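Local coordinates for protein glycoside hydrolase family 81 (Clostridium thermocellum, PDB 6FOP) that probably hydrolyses beta-1,3-glucans such as laminarin as part of the cellulosome, at residues N680-V685 / F698-V703; P57-F62 / G70-G75; I576-I581 / D616-Y621. All coordinates share one frame; numbering follows the deposited sequence. Where two conformers were deposited one is given.

Overall arrangement
The three contacts follow one another along the chain without overlapping: interaction 2 near the N-terminus, then interaction 3, then interaction 1 close to the C-terminus. Interaction 2 sits at the start of strand 59-63, paired with strand 66-70 in a seven-stranded antiparallel sheet. Interaction 3 packs a loop after helix 570-575 against helix 615-622, inside the helical family 81 C-terminal domain. Interaction 1 belongs to a small four-stranded antiparallel sheet and the loop beside it. The centres of 1 and 3 are about 27 Å apart, those of 2 and 3 about 35 Å, and those of 1 and 2 about 48 Å, on opposite sides of the chain's centre. None touch; they belong to separate parts of the fold.

Interaction 1 of 3, residues N680-V685 / F698-V703; sequences NIRTYV and FSDGKV
Y684 reaches from strand 681-688 into the turn formed by 698-703. Its CB lies 3.9 Å from CZ of F698, and its CG faces CG of K702. Beyond CG, CD2 sits over the centre of the F698 ring, making a T-shaped (edge-to-face) pair with the ring planes at 64°. One face of the tyrosine is taken by the aliphatic part of K702: CG of K702 stands 3.5 Å from the centroid of the Y684 ring, almost on its normal, a CH-pi contact. K702 CB lies by Y684 CE2 and CZ; a chi1 of -178° and a bend at chi2 bring K702 CG over the ring centre and K702 CD and CE toward Y684 CE1 and CD1. The amine continues past the ring to S714 OG and the carbonyl of G716. At the tip, OH of Y684 donates to OD2 of D700 at 2.6 Å, from the syn side but 30° out of the carboxylate plane. D700 OD2 also takes NH1 of R682 at 2.8 Å from its anti side, in a salt bridge. R682 also uses NE in a salt bridge to D663.

OD1 of D700 accepts from N of K702 at 3.1 Å in an Asx turn that overlaps the end of the type I turn from F698 to G701. One carboxylate thus shapes the turn and ties it to the sheet. Two donors on OD2, one of them cationic, would be expected to favour the ionised acid, while the contacts of F698 and K702 fix the ring that carries the hydroxyl.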
ATOM      1  N   ASN A 680     -21.225  -5.362  26.616  1.00 23.83           N
ATOM      2  CA  ASN A 680     -21.646  -3.973  26.830  1.00 23.83           C
ATOM      3  C   ASN A 680     -20.952  -3.213  27.961  1.00 22.90           C
ATOM      4  O   ASN A 680     -21.392  -2.116  28.312  1.00 29.36           O
ATOM      5  CB  ASN A 680     -23.178  -3.864  26.957  1.00 25.77           C
ATOM      6  CG  ASN A 680     -23.887  -4.463  25.764  1.00 28.90           C
ATOM      7  OD1 ASN A 680     -23.613  -4.088  24.628  1.00 33.14           O
ATOM      8  ND2 ASN A 680     -24.815  -5.369  26.009  1.00 33.77           N
ATOM      9  N   ILE A 681     -19.865  -3.767  28.496  1.00 20.03           N
ATOM     10  CA  ILE A 681     -19.002  -3.065  29.455  1.00 20.39           C
ATOM     11  C   ILE A 681     -17.731  -2.656  28.711  1.00 19.27           C
ATOM     12  O   ILE A 681     -17.007  -3.533  28.222  1.00 18.35           O
ATOM     13  CB  ILE A 681     -18.603  -3.981  30.641  1.00 22.89           C
ATOM     14  CG1 ILE A 681     -19.835  -4.600  31.335  1.00 27.63           C
ATOM     15  CG2 ILE A 681     -17.724  -3.199  31.601  1.00 25.57           C
ATOM     16  CD1 ILE A 681     -20.839  -3.599  31.800  1.00 30.11           C
ATOM     17  N   ARG A 682     -17.450  -1.356  28.641  1.00 18.44           N
ATOM     18  CA  ARG A 682     -16.266  -0.864  27.942  1.00 17.90           C
ATOM     19  C   ARG A 682     -15.055  -0.767  28.849  1.00 16.58           C
ATOM     20  O   ARG A 682     -15.165  -0.359  30.007  1.00 17.61           O
ATOM     21  CB  ARG A 682     -16.531   0.498  27.299  1.00 18.61           C
ATOM     22  CG  ARG A 682     -17.362   0.385  26.051  1.00 19.72           C
ATOM     23  CD  ARG A 682     -17.632   1.738  25.428  1.00 19.77           C
ATOM     24  NE  ARG A 682     -18.356   1.516  24.184  1.00 21.38           N
ATOM     25  CZ  ARG A 682     -19.140   2.389  23.574  1.00 21.66           C
ATOM     26  NH1 ARG A 682     -19.342   3.609  24.073  1.00 22.00           N
ATOM     27  NH2 ARG A 682     -19.740   2.010  22.446  1.00 22.87           N
ATOM     28  N   THR A 683     -13.904  -1.154  28.308  1.00 14.94           N
ATOM     29  CA  THR A 683     -12.613  -0.904  28.928  1.00 15.82           C
ATOM     30  C   THR A 683     -11.806  -0.016  27.979  1.00 15.44           C
ATOM     31  O   THR A 683     -11.731  -0.265  26.757  1.00 17.50           O
ATOM     32  CB  THR A 683     -11.852  -2.200  29.275  1.00 17.01           C
ATOM     33  OG1 THR A 683     -12.626  -2.955  30.208  1.00 18.36           O
ATOM     34  CG2 THR A 683     -10.508  -1.888  29.881  1.00 17.99           C
ATOM     35  N   TYR A 684     -11.223   1.023  28.546  1.00 15.12           N
ATOM     36  CA  TYR A 684     -10.514   2.051  27.812  1.00 15.13           C
ATOM     37  C   TYR A 684      -9.037   1.933  28.143  1.00 15.17           C
ATOM     38  O   TYR A 684      -8.674   1.873  29.333  1.00 16.14           O
ATOM     39  CB  TYR A 684     -11.043   3.408  28.254  1.00 15.57           C
ATOM     40  CG  TYR A 684     -12.536   3.585  28.127  1.00 15.80           C
ATOM     41  CD1 TYR A 684     -13.401   3.110  29.093  1.00 16.88           C
ATOM     42  CD2 TYR A 684     -13.088   4.253  27.038  1.00 16.58           C
ATOM     43  CE1 TYR A 684     -14.762   3.261  28.994  1.00 18.15           C
ATOM     44  CE2 TYR A 684     -14.462   4.416  26.928  1.00 16.84           C
ATOM     45  CZ  TYR A 684     -15.296   3.912  27.902  1.00 17.64           C
ATOM     46  OH  TYR A 684     -16.651   4.076  27.825  1.00 20.62           O
ATOM     47  N   VAL A 685      -8.184   1.889  27.134  1.00 15.09           N
ATOM     48  CA  VAL A 685      -6.749   1.746  27.316  1.00 14.98           C
ATOM     49  C   VAL A 685      -6.067   2.894  26.597  1.00 14.20           C
ATOM     50  O   VAL A 685      -6.365   3.156  25.424  1.00 15.66           O
ATOM     51  CB  VAL A 685      -6.215   0.420  26.770  1.00 15.75           C
ATOM     52  CG1 VAL A 685      -4.728   0.272  27.075  1.00 16.39           C
ATOM     53  CG2 VAL A 685      -7.048  -0.747  27.327  1.00 16.09           C
ATOM     54  N   PHE A 698     -12.936  10.558  25.522  1.00 14.26           N
ATOM     55  CA  PHE A 698     -13.534   9.670  24.522  1.00 14.96           C
ATOM     56  C   PHE A 698     -14.879  10.223  24.077  1.00 15.19           C
ATOM     57  O   PHE A 698     -15.530  10.992  24.792  1.00 16.34           O
ATOM     58  CB  PHE A 698     -13.694   8.246  25.076  1.00 15.48           C
ATOM     59  CG  PHE A 698     -12.374   7.561  25.370  1.00 15.16           C
ATOM     60  CD1 PHE A 698     -11.674   7.829  26.559  1.00 16.00           C
ATOM     61  CD2 PHE A 698     -11.839   6.640  24.497  1.00 14.84           C
ATOM     62  CE1 PHE A 698     -10.460   7.226  26.815  1.00 16.09           C
ATOM     63  CE2 PHE A 698     -10.640   6.014  24.758  1.00 15.19           C
ATOM     64  CZ  PHE A 698      -9.944   6.327  25.926  1.00 15.81           C
ATOM     65  N   SER A 699     -15.323   9.767  22.906  1.00 15.31           N
ATOM     66  CA  SER A 699     -16.549  10.304  22.303  1.00 16.54           C
ATOM     67  C   SER A 699     -17.829   9.931  23.053  1.00 16.12           C
ATOM     68  O   SER A 699     -18.888  10.545  22.848  1.00 18.00           O
ATOM     69  CB  SER A 699     -16.671   9.866  20.832  1.00 16.57           C
ATOM     70  OG  SER A 699     -16.726   8.455  20.697  1.00 16.57           O
ATOM     71  N   ASP A 700     -17.729   8.915  23.928  1.00 16.12           N
ATOM     72  CA  ASP A 700     -18.848   8.555  24.803  1.00 17.27           C
ATOM     73  C   ASP A 700     -18.815   9.268  26.171  1.00 16.86           C
ATOM     74  O   ASP A 700     -19.641   8.963  27.024  1.00 19.04           O
ATOM     75  CB  ASP A 700     -18.939   7.026  24.972  1.00 18.50           C
ATOM     76  CG  ASP A 700     -17.730   6.432  25.674  1.00 18.23           C
ATOM     77  OD1 ASP A 700     -16.849   7.207  26.117  1.00 17.53           O
ATOM     78  OD2 ASP A 700     -17.682   5.184  25.765  1.00 19.65           O
ATOM     79  N   GLY A 701     -17.897  10.212  26.355  1.00 16.82           N
ATOM     80  CA  GLY A 701     -17.787  10.935  27.617  1.00 17.15           C
ATOM     81  C   GLY A 701     -16.758  10.446  28.606  1.00 17.39           C
ATOM     82  O   GLY A 701     -16.443  11.149  29.567  1.00 19.08           O
ATOM     83  N   LYS A 702     -16.176   9.277  28.374  1.00 16.90           N
ATOM     84  CA  LYS A 702     -15.149   8.785  29.291  1.00 16.93           C
ATOM     85  C   LYS A 702     -13.978   9.763  29.305  1.00 17.17           C
ATOM     86  O   LYS A 702     -13.522  10.197  28.241  1.00 17.18           O
ATOM     87  CB  LYS A 702     -14.680   7.390  28.858  1.00 17.35           C
ATOM     88  CG  LYS A 702     -13.653   6.752  29.773  1.00 17.57           C
ATOM     89  CD  LYS A 702     -14.224   6.331  31.122  1.00 19.31           C
ATOM     90  CE  LYS A 702     -13.170   5.604  31.934  1.00 20.32           C
ATOM     91  NZ  LYS A 702     -13.754   5.120  33.208  1.00 20.74           N
ATOM     92  N   VAL A 703     -13.473  10.068  30.495  1.00 17.23           N
ATOM     93  CA  VAL A 703     -12.290  10.906  30.668  1.00 19.31           C
ATOM     94  C   VAL A 703     -11.275  10.156  31.521  1.00 18.13           C
ATOM     95  O   VAL A 703     -11.622   9.623  32.595  1.00 20.10           O
ATOM     96  CB  VAL A 703     -12.610  12.261  31.351  1.00 20.50           C
ATOM     97  CG1 VAL A 703     -11.350  13.093  31.543  1.00 22.20           C
ATOM     98  CG2 VAL A 703     -13.615  13.046  30.526  1.00 20.35           C
TER

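Interaction 2 of 3, residues P57-F62 / G70-G75; sequences PLTFKF and GKPALG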
ATOM      1  N   PRO A  57      -9.700   3.321 -14.705  1.00 14.18           N
ATOM      2  CA  PRO A  57     -10.325   2.187 -15.424  1.00 14.10           C
ATOM      3  C   PRO A  57      -9.542   1.663 -16.638  1.00 14.96           C
ATOM      4  O   PRO A  57      -9.862   0.595 -17.147  1.00 15.84           O
ATOM      5  CB  PRO A  57     -11.698   2.754 -15.810  1.00 15.06           C
ATOM      6  CG  PRO A  57     -11.409   4.225 -15.953  1.00 13.55           C
ATOM      7  CD  PRO A  57     -10.520   4.537 -14.788  1.00 13.73           C
ATOM      8  N   LEU A  58      -8.596   2.449 -17.133  1.00 14.13           N
ATOM      9  CA  LEU A  58      -7.800   2.057 -18.304  1.00 14.29           C
ATOM     10  C   LEU A  58      -6.577   1.235 -17.955  1.00 13.56           C
ATOM     11  O   LEU A  58      -5.978   1.376 -16.862  1.00 14.28           O
ATOM     12  CB  LEU A  58      -7.311   3.293 -19.074  1.00 14.58           C
ATOM     13  CG  LEU A  58      -8.399   4.155 -19.709  1.00 15.81           C
ATOM     14  CD1 LEU A  58      -7.852   5.499 -20.154  1.00 16.24           C
ATOM     15  CD2 LEU A  58      -9.020   3.481 -20.901  1.00 17.33           C
ATOM     16  N   THR A  59      -6.156   0.433 -18.912  1.00 13.95           N
ATOM     17  CA  THR A  59      -4.878  -0.236 -18.846  1.00 13.76           C
ATOM     18  C   THR A  59      -4.098   0.022 -20.109  1.00 13.93           C
ATOM     19  O   THR A  59      -4.685   0.299 -21.171  1.00 15.21           O
ATOM     20  CB  THR A  59      -5.015  -1.741 -18.555  1.00 14.78           C
ATOM     21  OG1 THR A  59      -5.623  -2.391 -19.666  1.00 15.96           O
ATOM     22  CG2 THR A  59      -5.876  -1.992 -17.311  1.00 16.24           C
ATOM     23  N   PHE A  60      -2.780  -0.104 -20.013  1.00 14.14           N
ATOM     24  CA  PHE A  60      -1.887   0.267 -21.116  1.00 13.61           C
ATOM     25  C   PHE A  60      -0.744  -0.711 -21.254  1.00 15.05           C
ATOM     26  O   PHE A  60      -0.418  -1.437 -20.307  1.00 15.71           O
ATOM     27  CB  PHE A  60      -1.286   1.674 -20.881  1.00 14.64           C
ATOM     28  CG  PHE A  60      -2.304   2.731 -20.583  1.00 13.67           C
ATOM     29  CD1 PHE A  60      -2.952   3.396 -21.619  1.00 14.63           C
ATOM     30  CD2 PHE A  60      -2.624   3.072 -19.256  1.00 14.69           C
ATOM     31  CE1 PHE A  60      -3.911   4.348 -21.343  1.00 14.65           C
ATOM     32  CE2 PHE A  60      -3.585   4.020 -18.984  1.00 14.76           C
ATOM     33  CZ  PHE A  60      -4.215   4.686 -20.041  1.00 15.14           C
ATOM     34  N   LYS A  61      -0.085  -0.709 -22.399  1.00 15.14           N
ATOM     35  CA  LYS A  61       1.190  -1.398 -22.506  1.00 16.06           C
ATOM     36  C   LYS A  61       2.012  -0.762 -23.593  1.00 15.91           C
ATOM     37  O   LYS A  61       1.526  -0.577 -24.715  1.00 16.86           O
ATOM     38  CB  LYS A  61       1.005  -2.892 -22.793  1.00 17.26           C
ATOM     39  CG  LYS A  61       2.325  -3.666 -22.659  1.00 18.54           C
ATOM     40  CD  LYS A  61       2.197  -5.154 -22.937  1.00 20.75           C
ATOM     41  CE  LYS A  61       2.076  -5.419 -24.416  1.00 24.27           C
ATOM     42  NZ  LYS A  61       1.933  -6.882 -24.662  1.00 27.65           N
ATOM     43  N   PHE A  62       3.263  -0.436 -23.287  1.00 16.98           N
ATOM     44  CA  PHE A  62       4.183   0.115 -24.295  1.00 17.39           C
ATOM     45  C   PHE A  62       4.789  -1.034 -25.089  1.00 18.59           C
ATOM     46  O   PHE A  62       5.030  -2.108 -24.551  1.00 18.26           O
ATOM     47  CB  PHE A  62       5.283   0.946 -23.625  1.00 17.28           C
ATOM     48  CG  PHE A  62       4.765   2.216 -23.001  1.00 16.76           C
ATOM     49  CD1 PHE A  62       4.245   2.212 -21.710  1.00 18.13           C
ATOM     50  CD2 PHE A  62       4.789   3.424 -23.712  1.00 16.93           C
ATOM     51  CE1 PHE A  62       3.743   3.366 -21.150  1.00 17.87           C
ATOM     52  CE2 PHE A  62       4.275   4.578 -23.145  1.00 18.17           C
ATOM     53  CZ  PHE A  62       3.771   4.550 -21.855  1.00 18.49           C
ATOM     54  N   GLY A  70      -6.561  -0.147 -23.340  1.00 15.80           N
ATOM     55  CA  GLY A  70      -7.722  -1.016 -23.214  1.00 17.21           C
ATOM     56  C   GLY A  70      -8.504  -0.807 -21.937  1.00 16.73           C
ATOM     57  O   GLY A  70      -8.020  -0.180 -20.982  1.00 17.03           O
ATOM     58  N   LYS A  71      -9.694  -1.401 -21.916  1.00 17.56           N
ATOM     59  CA  LYS A  71     -10.492  -1.517 -20.723  1.00 17.25           C
ATOM     60  C   LYS A  71     -10.666  -3.002 -20.495  1.00 17.48           C
ATOM     61  O   LYS A  71     -11.245  -3.683 -21.330  1.00 18.31           O
ATOM     62  CB  LYS A  71     -11.866  -0.847 -20.807  1.00 20.10           C
ATOM     63  CG  LYS A  71     -12.546  -0.845 -19.422  1.00 24.13           C
ATOM     64  CD  LYS A  71     -13.845  -0.104 -19.390  1.00 30.40           C
ATOM     65  CE  LYS A  71     -14.476  -0.188 -18.024  1.00 32.85           C
ATOM     66  NZ  LYS A  71     -15.075  -1.509 -17.768  1.00 36.26           N
ATOM     67  N   PRO A  72     -10.193  -3.538 -19.354  1.00 17.08           N
ATOM     68  CA  PRO A  72     -10.288  -4.995 -19.161  1.00 17.61           C
ATOM     69  C   PRO A  72     -11.689  -5.566 -19.209  1.00 19.05           C
ATOM     70  O   PRO A  72     -12.639  -4.943 -18.715  1.00 19.34           O
ATOM     71  CB  PRO A  72      -9.667  -5.198 -17.769  1.00 18.18           C
ATOM     72  CG  PRO A  72      -8.692  -4.060 -17.655  1.00 18.60           C
ATOM     73  CD  PRO A  72      -9.378  -2.900 -18.310  1.00 17.20           C
ATOM     74  N   ALA A  73     -11.798  -6.747 -19.819  1.00 19.78           N
ATOM     75  CA  ALA A  73     -12.999  -7.556 -19.735  1.00 20.77           C
ATOM     76  C   ALA A  73     -12.900  -8.445 -18.517  1.00 20.42           C
ATOM     77  O   ALA A  73     -12.053  -9.329 -18.463  1.00 26.23           O
ATOM     78  CB  ALA A  73     -13.159  -8.405 -20.976  1.00 21.97           C
ATOM     79  N   LEU A  74     -13.788  -8.222 -17.562  1.00 18.28           N
ATOM     80  CA  LEU A  74     -13.755  -8.928 -16.292  1.00 18.12           C
ATOM     81  C   LEU A  74     -14.327 -10.331 -16.436  1.00 18.84           C
ATOM     82  O   LEU A  74     -15.352 -10.540 -17.087  1.00 22.63           O
ATOM     83  CB  LEU A  74     -14.535  -8.141 -15.245  1.00 18.73           C
ATOM     84  CG  LEU A  74     -14.015  -6.718 -15.017  1.00 19.34           C
ATOM     85  CD1 LEU A  74     -14.903  -5.987 -14.019  1.00 22.23           C
ATOM     86  CD2 LEU A  74     -12.581  -6.702 -14.555  1.00 21.77           C
ATOM     87  N   GLY A  75     -13.666 -11.290 -15.808  1.00 18.97           N
ATOM     88  CA  GLY A  75     -14.176 -12.639 -15.777  1.00 20.41           C
ATOM     89  C   GLY A  75     -13.337 -13.586 -14.979  1.00 20.38           C
ATOM     90  O   GLY A  75     -12.331 -13.234 -14.425  1.00 20.11           O
TER
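The backbones of 57-62 and 70-75 run antiparallel and meet at a hydrogen-bonded pair, T59 with G70, whose CA atoms are 5.3 Å apart. N of T59 donates to O of G70 at 2.9 Å, and N of G70 returns a bond of the same length to O of T59. CA of L58 adds a C-H...O contact, 3.5 Å from O of G70. This pair lies at one end of the hairpin of strands 59-63 and 66-70, part of a seven-stranded antiparallel sheet; beyond G70 the chain leaves the sheet as a loop.

Side chains take over at that exit. T59 and P72 reach toward each other tip to tip, CG2 of T59 standing 3.5 Å from CG of P72. A chi1 of 68° puts the methyl beside the backbone N, facing the proline ring, while OG1 is bonded to ND1 of H85. The carbonyl O of P57, a residue preceded by a cis peptide bond, has CD of P72 at 3.7 Å and CG of K71 at 3.8 Å. K71 points away, sending its amine to the carbonyl of S282, and CD2 of L58 comes within 3.8 Å of O of G70.

Two backbone bonds therefore fix the pairing where the hairpin ends, and the T59 methyl against the P72 ring extends the contact by van der Waals packing into the loop. Across this buried contact the polar grip is entirely main-chain, with the side-chain hydroxyl and amine committed to other parts of the fold.

Interaction 3 of 3, residues I576-I581 / D616-Y621; sequences INFLPI and DIQYMY
F578 lays its ring flat over that of Y621, an offset stack with centroids 3.6 Å apart and planes only 8° from parallel. CZ of F578 lies over the centre of the tyrosine, and CD1 of Y621 over the centre of the phenylalanine. The two side chains cross at about a right angle, yet their rings lie nearly parallel. Y621 swings its CG anti to the backbone N (chi1 -179°), which carries the ring off helix 615-622 toward the loop. The closest pair is CE1 of F578 with CE1 of Y621 at 3.2 Å, a tight approach for two ring carbons. At the rim of the F578 ring, near its plane, OE1 of Q618 stands 3.7 Å from CE2, and CG2 of I617 is 4.1 Å from CD2.

Further along the loop the contact becomes largely apolar. CB of L579 meets CD1 of I617 at 4.1 Å, and I581 extends CD1 to within 3.5 Å of CB of M620; both I581 and M620 were modelled in two conformers, so that detail describes one of them. Helix 592-606 touches both stacked rings through N598, while helix 646-659 flanks I581 through W652. Polar groups of the loop turn elsewhere: O of L579 accepts from S495, and the side chain of N577 bonds S494 and Y551.

The loop that follows helix 570-575 is thus seated on one side of helix 615-622, within the helical domain of this family 81 enzyme. No hydrogen bond crosses between the segments, and the join rests on ring stacking and dispersion.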
ATOM      1  N   ILE A 576      -1.548 -15.168   6.114  1.00 12.36           N
ATOM      2  CA  ILE A 576      -0.600 -14.168   5.633  1.00 13.31           C
ATOM      3  C   ILE A 576      -1.167 -12.760   5.649  1.00 12.61           C
ATOM      4  O   ILE A 576      -0.397 -11.827   5.496  1.00 13.72           O
ATOM      5  CB  ILE A 576      -0.022 -14.461   4.225  1.00 13.66           C
ATOM      6  CG1 ILE A 576      -1.112 -14.466   3.123  1.00 14.63           C
ATOM      7  CG2 ILE A 576       0.794 -15.761   4.214  1.00 14.57           C
ATOM      8  CD1 ILE A 576      -0.635 -13.863   1.823  1.00 16.60           C
ATOM      9  N   ASN A 577      -2.489 -12.589   5.774  1.00 12.28           N
ATOM     10  CA  ASN A 577      -3.074 -11.263   5.914  1.00 12.17           C
ATOM     11  C   ASN A 577      -3.456 -10.901   7.331  1.00 12.25           C
ATOM     12  O   ASN A 577      -4.123  -9.912   7.572  1.00 11.94           O
ATOM     13  CB  ASN A 577      -4.205 -11.048   4.889  1.00 12.48           C
ATOM     14  CG  ASN A 577      -3.650 -10.536   3.594  1.00 11.79           C
ATOM     15  OD1 ASN A 577      -3.259  -9.367   3.513  1.00 12.80           O
ATOM     16  ND2 ASN A 577      -3.482 -11.426   2.611  1.00 13.03           N
ATOM     17  N   PHE A 578      -3.042 -11.758   8.266  1.00 12.87           N
ATOM     18  CA  PHE A 578      -3.143 -11.433   9.685  1.00 12.45           C
ATOM     19  C   PHE A 578      -1.781 -11.103  10.279  1.00 12.24           C
ATOM     20  O   PHE A 578      -1.650 -10.121  11.031  1.00 12.90           O
ATOM     21  CB  PHE A 578      -3.761 -12.593  10.492  1.00 12.52           C
ATOM     22  CG  PHE A 578      -5.044 -13.177   9.920  1.00 13.01           C
ATOM     23  CD1 PHE A 578      -5.915 -12.451   9.127  1.00 13.29           C
ATOM     24  CD2 PHE A 578      -5.388 -14.484  10.217  1.00 13.73           C
ATOM     25  CE1 PHE A 578      -7.056 -13.035   8.613  1.00 13.35           C
ATOM     26  CE2 PHE A 578      -6.524 -15.079   9.698  1.00 14.67           C
ATOM     27  CZ  PHE A 578      -7.378 -14.343   8.895  1.00 13.95           C
ATOM     28  N   LEU A 579      -0.772 -11.922   9.990  1.00 12.58           N
ATOM     29  CA  LEU A 579       0.506 -11.778  10.689  1.00 13.18           C
ATOM     30  C   LEU A 579       1.351 -10.645  10.083  1.00 12.36           C
ATOM     31  O   LEU A 579       1.286 -10.376   8.863  1.00 13.27           O
ATOM     32  CB  LEU A 579       1.237 -13.116  10.735  1.00 14.62           C
ATOM     33  CG  LEU A 579       1.962 -13.587   9.484  1.00 15.73           C
ATOM     34  CD1 LEU A 579       3.358 -12.955   9.355  1.00 16.18           C
ATOM     35  CD2 LEU A 579       2.081 -15.109   9.523  1.00 17.85           C
ATOM     36  N   PRO A 580       2.177  -9.976  10.884  1.00 12.15           N
ATOM     37  CA  PRO A 580       2.285 -10.166  12.328  1.00 12.06           C
ATOM     38  C   PRO A 580       1.112  -9.516  13.055  1.00 12.13           C
ATOM     39  O   PRO A 580       0.705  -8.405  12.739  1.00 13.91           O
ATOM     40  CB  PRO A 580       3.590  -9.457  12.672  1.00 12.74           C
ATOM     41  CG  PRO A 580       3.656  -8.344  11.665  1.00 12.67           C
ATOM     42  CD  PRO A 580       3.043  -8.888  10.403  1.00 13.91           C
ATOM     43  N   ILE A 581       0.604 -10.208  14.064  0.50 12.20           N
ATOM     44  CA  ILE A 581      -0.451  -9.649  14.892  0.50 12.44           C
ATOM     45  C   ILE A 581       0.204  -8.805  15.987  0.50 13.20           C
ATOM     46  O   ILE A 581       0.924  -9.334  16.822  0.50 14.06           O
ATOM     47  CB  ILE A 581      -1.397 -10.756  15.422  0.50 12.98           C
ATOM     48  CG1 ILE A 581      -2.049 -11.511  14.236  0.50 13.09           C
ATOM     49  CG2 ILE A 581      -2.479 -10.157  16.291  0.50 13.64           C
ATOM     50  CD1 ILE A 581      -2.937 -12.673  14.642  0.50 13.03           C
ATOM     51  N   ASP A 616      -1.743 -20.921  16.183  1.00 13.14           N
ATOM     52  CA  ASP A 616      -1.525 -19.688  16.968  1.00 14.19           C
ATOM     53  C   ASP A 616      -2.081 -18.440  16.270  1.00 13.33           C
ATOM     54  O   ASP A 616      -2.872 -17.688  16.849  1.00 13.61           O
ATOM     55  CB  ASP A 616      -0.067 -19.477  17.387  1.00 14.78           C
ATOM     56  CG  ASP A 616       0.952 -19.605  16.256  1.00 14.52           C
ATOM     57  OD1 ASP A 616       0.625 -20.038  15.116  1.00 14.47           O
ATOM     58  OD2 ASP A 616       2.112 -19.242  16.518  1.00 14.01           O
ATOM     59  N   ILE A 617      -1.693 -18.255  15.008  1.00 13.98           N
ATOM     60  CA  ILE A 617      -2.159 -17.106  14.223  1.00 14.11           C
ATOM     61  C   ILE A 617      -3.685 -17.172  14.119  1.00 12.71           C
ATOM     62  O   ILE A 617      -4.372 -16.155  14.296  1.00 13.42           O
ATOM     63  CB  ILE A 617      -1.538 -17.120  12.831  1.00 14.80           C
ATOM     64  CG1 ILE A 617      -0.014 -17.091  12.865  1.00 16.77           C
ATOM     65  CG2 ILE A 617      -2.064 -15.979  11.984  1.00 15.60           C
ATOM     66  CD1 ILE A 617       0.591 -15.954  13.597  1.00 17.95           C
ATOM     67  N   GLN A 618      -4.225 -18.367  13.818  1.00 12.62           N
ATOM     68  CA  GLN A 618      -5.676 -18.485  13.615  1.00 13.29           C
ATOM     69  C   GLN A 618      -6.463 -18.280  14.888  1.00 13.46           C
ATOM     70  O   GLN A 618      -7.559 -17.710  14.865  1.00 14.15           O
ATOM     71  CB  GLN A 618      -6.042 -19.825  12.994  1.00 14.21           C
ATOM     72  CG  GLN A 618      -5.550 -19.984  11.571  1.00 14.92           C
ATOM     73  CD  GLN A 618      -6.223 -19.039  10.613  1.00 14.21           C
ATOM     74  OE1 GLN A 618      -7.264 -18.476  10.924  1.00 14.62           O
ATOM     75  NE2 GLN A 618      -5.655 -18.914   9.413  1.00 15.66           N
ATOM     76  N   TYR A 619      -5.925 -18.755  16.021  1.00 13.15           N
ATOM     77  CA  TYR A 619      -6.669 -18.545  17.269  1.00 13.83           C
ATOM     78  C   TYR A 619      -6.564 -17.106  17.780  1.00 12.55           C
ATOM     79  O   TYR A 619      -7.527 -16.604  18.384  1.00 13.69           O
ATOM     80  CB  TYR A 619      -6.251 -19.545  18.343  1.00 13.84           C
ATOM     81  CG  TYR A 619      -6.483 -21.005  18.000  1.00 14.33           C
ATOM     82  CD1 TYR A 619      -7.473 -21.398  17.106  1.00 14.40           C
ATOM     83  CD2 TYR A 619      -5.717 -21.988  18.593  1.00 14.17           C
ATOM     84  CE1 TYR A 619      -7.711 -22.732  16.819  1.00 15.16           C
ATOM     85  CE2 TYR A 619      -5.933 -23.328  18.300  1.00 14.11           C
ATOM     86  CZ  TYR A 619      -6.900 -23.698  17.393  1.00 15.00           C
ATOM     87  OH  TYR A 619      -7.130 -25.024  17.117  1.00 16.25           O
ATOM     88  N   MET A 620      -5.454 -16.407  17.500  1.00 13.34           N
ATOM     89  CA  MET A 620      -5.402 -14.965  17.768  0.55 13.98           C
ATOM     90  C   MET A 620      -6.446 -14.210  16.954  1.00 13.33           C
ATOM     91  O   MET A 620      -7.118 -13.299  17.465  1.00 14.21           O
ATOM     92  CB  MET A 620      -4.026 -14.411  17.483  0.55 14.92           C
ATOM     93  CG  MET A 620      -2.989 -14.837  18.509  0.55 14.85           C
ATOM     94  SD  MET A 620      -1.448 -13.933  18.214  0.55 14.97           S
ATOM     95  CE  MET A 620      -0.802 -14.753  16.770  0.55 16.66           C
ATOM     96  N   TYR A 621      -6.631 -14.634  15.691  1.00 13.35           N
ATOM     97  CA  TYR A 621      -7.637 -14.038  14.818  1.00 14.15           C
ATOM     98  C   TYR A 621      -9.057 -14.343  15.316  1.00 13.73           C
ATOM     99  O   TYR A 621      -9.890 -13.439  15.470  1.00 13.81           O
ATOM    100  CB  TYR A 621      -7.447 -14.596  13.418  1.00 13.79           C
ATOM    101  CG  TYR A 621      -8.403 -14.061  12.398  1.00 13.16           C
ATOM    102  CD1 TYR A 621      -8.261 -12.753  11.912  1.00 13.45           C
ATOM    103  CD2 TYR A 621      -9.402 -14.863  11.851  1.00 14.19           C
ATOM    104  CE1 TYR A 621      -9.135 -12.249  10.968  1.00 13.81           C
ATOM    105  CE2 TYR A 621     -10.263 -14.362  10.884  1.00 13.59           C
ATOM    106  CZ  TYR A 621     -10.130 -13.054  10.448  1.00 13.64           C
ATOM    107  OH  TYR A 621     -10.991 -12.574   9.460  1.00 14.51           O
TER